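PDB 1R6V: fervidolysin from Fervidobacterium pennivorans, which degrades keratin into peptides as a subtilisin-like serine protease, allowing this bacterium to grow on native feathers. Local coordinates for residues A261-S267 with G288-S294. The protein carries 1 engineered substitution. Residues are numbered along the deposited sequence; the frame is centred on the assembly and turned at random.
Sequences AKVMNHS and GVVMVVS
M264 and M291 sit side by side on adjacent parallel strands, 263-269 and 290-294, the two beta strands of a beta-alpha-beta unit whose helix 275-286 packs over both methionines; the unit belongs to the central sheet of the subtilisin-like catalytic domain. Five backbone hydrogen bonds join the strands: V290 N to K262 O (3.0 Å), M264 N to V290 O, V292 N to M264 O, H266 N to V292 O and S294 N to H266 O.

On the methionine face, the bent chain of M291 swings its sulfur against M264, M291 SD to M264 CG 3.6 Å, while M264 runs on extended towards helix 246-258. The M291 sulfur also meets the edge of the H266 ring, 4.8 Å from its centroid, and M291 CE lies 3.6 Å from H266 NE2. With CG beside the backbone N (chi1 -58°), the imidazole leans back towards M291, and V292 O lies in the ring plane, 3.6 Å from H266 CD2. H266 ND1 is hydrogen-bonded to W268 NE1, which helps fix the ring's rotation. Without the imidazole, as with an alanine here, M291 CE would probably face a gap and W268 NE1 would lose its partner.

The other face carries V263, V290, V292 and N265, whose ND2 is hydrogen-bonded to OG1 of T388 in helix 380-397. The side chain of N265 comes near D162 and that of S267 near S381, both probably charge-relay residues, which places this strand beside the probable active site. Among the valines, with chi1 at 55°, V263 turns its CG2 towards V292 CG2, 4.0 Å away.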
loop_
_atom_site.group_PDB
_atom_site.type_symbol
_atom_site.label_atom_id
_atom_site.label_comp_id
_atom_site.label_asym_id
_atom_site.label_seq_id
_atom_site.Cartn_x
_atom_site.Cartn_y
_atom_site.Cartn_z
ATOM N N ALA A 261 -9.120 18.764 2.282
ATOM C CA ALA A 261 -9.998 17.627 2.580
ATOM C C ALA A 261 -9.651 17.080 3.969
ATOM O O ALA A 261 -8.474 16.952 4.303
ATOM C CB ALA A 261 -9.820 16.520 1.519
ATOM N N LYS A 262 -10.661 16.783 4.792
ATOM C CA LYS A 262 -10.406 16.231 6.121
ATOM C C LYS A 262 -10.748 14.746 6.212
ATOM O O LYS A 262 -10.400 14.076 7.180
ATOM C CB LYS A 262 -11.161 17.020 7.196
ATOM C CG LYS A 262 -10.658 18.441 7.364
ATOM C CD LYS A 262 -9.171 18.474 7.578
ATOM C CE LYS A 262 -8.655 19.911 7.564
ATOM N NZ LYS A 262 -7.166 19.940 7.637
ATOM N N VAL A 263 -11.452 14.237 5.207
ATOM C CA VAL A 263 -11.749 12.808 5.157
ATOM C C VAL A 263 -11.874 12.456 3.671
ATOM O O VAL A 263 -12.286 13.293 2.862
ATOM C CB VAL A 263 -13.057 12.441 5.944
ATOM C CG1 VAL A 263 -14.237 13.275 5.445
ATOM C CG2 VAL A 263 -13.345 10.948 5.799
ATOM N N MET A 264 -11.437 11.252 3.302
ATOM C CA MET A 264 -11.520 10.785 1.905
ATOM C C MET A 264 -12.219 9.443 1.861
ATOM O O MET A 264 -12.050 8.629 2.763
ATOM C CB MET A 264 -10.125 10.586 1.297
ATOM C CG MET A 264 -9.221 11.824 1.396
ATOM S SD MET A 264 -7.853 11.800 0.143
ATOM C CE MET A 264 -6.677 12.958 0.948
ATOM N N ASN A 265 -12.974 9.212 0.791
ATOM C CA ASN A 265 -13.697 7.955 0.611
ATOM C C ASN A 265 -13.025 7.195 -0.540
ATOM O O ASN A 265 -12.841 7.753 -1.615
ATOM C CB ASN A 265 -15.166 8.241 0.278
ATOM C CG ASN A 265 -15.975 6.961 0.113
ATOM O OD1 ASN A 265 -16.066 6.396 -0.990
ATOM N ND2 ASN A 265 -16.534 6.481 1.215
ATOM N N HIS A 266 -12.627 5.950 -0.286
ATOM C CA HIS A 266 -11.959 5.098 -1.287
ATOM C C HIS A 266 -12.637 3.739 -1.435
ATOM O O HIS A 266 -12.838 3.046 -0.436
ATOM C CB HIS A 266 -10.524 4.766 -0.869
ATOM C CG HIS A 266 -9.648 5.959 -0.657
ATOM N ND1 HIS A 266 -8.884 6.515 -1.667
ATOM C CD2 HIS A 266 -9.413 6.696 0.453
ATOM C CE1 HIS A 266 -8.220 7.553 -1.179
ATOM N NE2 HIS A 266 -8.523 7.681 0.105
ATOM N N SER A 267 -12.963 3.340 -2.658
ATOM C CA SER A 267 -13.528 2.005 -2.855
ATOM C C SER A 267 -12.881 1.415 -4.096
ATOM O O SER A 267 -13.531 1.191 -5.124
ATOM C CB SER A 267 -15.045 2.061 -3.006
ATOM O OG SER A 267 -15.631 2.385 -1.748
ATOM N N GLY A 288 -3.668 14.933 9.350
ATOM C CA GLY A 288 -4.925 14.780 10.061
ATOM C C GLY A 288 -6.130 14.347 9.253
ATOM O O GLY A 288 -7.251 14.465 9.740
ATOM N N VAL A 289 -5.920 13.844 8.040
ATOM C CA VAL A 289 -7.051 13.421 7.216
ATOM C C VAL A 289 -7.386 11.965 7.480
ATOM O O VAL A 289 -6.493 11.110 7.558
ATOM C CB VAL A 289 -6.781 13.578 5.699
ATOM C CG1 VAL A 289 -6.160 14.948 5.383
ATOM C CG2 VAL A 289 -5.919 12.465 5.225
ATOM N N VAL A 290 -8.684 11.688 7.598
ATOM C CA VAL A 290 -9.191 10.341 7.850
ATOM C C VAL A 290 -9.370 9.662 6.507
ATOM O O VAL A 290 -9.871 10.277 5.576
ATOM C CB VAL A 290 -10.552 10.406 8.589
ATOM C CG1 VAL A 290 -11.175 9.000 8.721
ATOM C CG2 VAL A 290 -10.318 10.998 9.975
ATOM N N MET A 291 -8.945 8.404 6.408
ATOM C CA MET A 291 -9.047 7.667 5.154
ATOM C C MET A 291 -9.971 6.466 5.335
ATOM O O MET A 291 -9.616 5.530 6.035
ATOM C CB MET A 291 -7.645 7.209 4.713
ATOM C CG MET A 291 -6.676 8.391 4.420
ATOM S SD MET A 291 -7.028 9.493 2.990
ATOM C CE MET A 291 -5.675 8.995 1.796
ATOM N N VAL A 292 -11.146 6.531 4.704
ATOM C CA VAL A 292 -12.167 5.476 4.761
ATOM C C VAL A 292 -12.012 4.646 3.485
ATOM O O VAL A 292 -12.005 5.197 2.378
ATOM C CB VAL A 292 -13.590 6.100 4.828
ATOM C CG1 VAL A 292 -14.652 4.993 4.870
ATOM C CG2 VAL A 292 -13.707 6.991 6.099
ATOM N N VAL A 293 -11.865 3.338 3.642
ATOM C CA VAL A 293 -11.677 2.454 2.487
ATOM C C VAL A 293 -12.626 1.281 2.582
ATOM O O VAL A 293 -12.769 0.658 3.642
ATOM C CB VAL A 293 -10.239 1.899 2.438
ATOM C CG1 VAL A 293 -10.031 1.056 1.172
ATOM C CG2 VAL A 293 -9.255 3.044 2.500
ATOM N N SER A 294 -13.271 0.957 1.472
ATOM C CA SER A 294 -14.187 -0.167 1.519
ATOM C C SER A 294 -13.401 -1.483 1.605
ATOM O O SER A 294 -12.287 -1.609 1.074
ATOM C CB SER A 294 -15.069 -0.169 0.273
ATOM O OG SER A 294 -14.273 -0.554 -0.822
HETATM O O HOH W 1 -9.661 15.055 9.693
#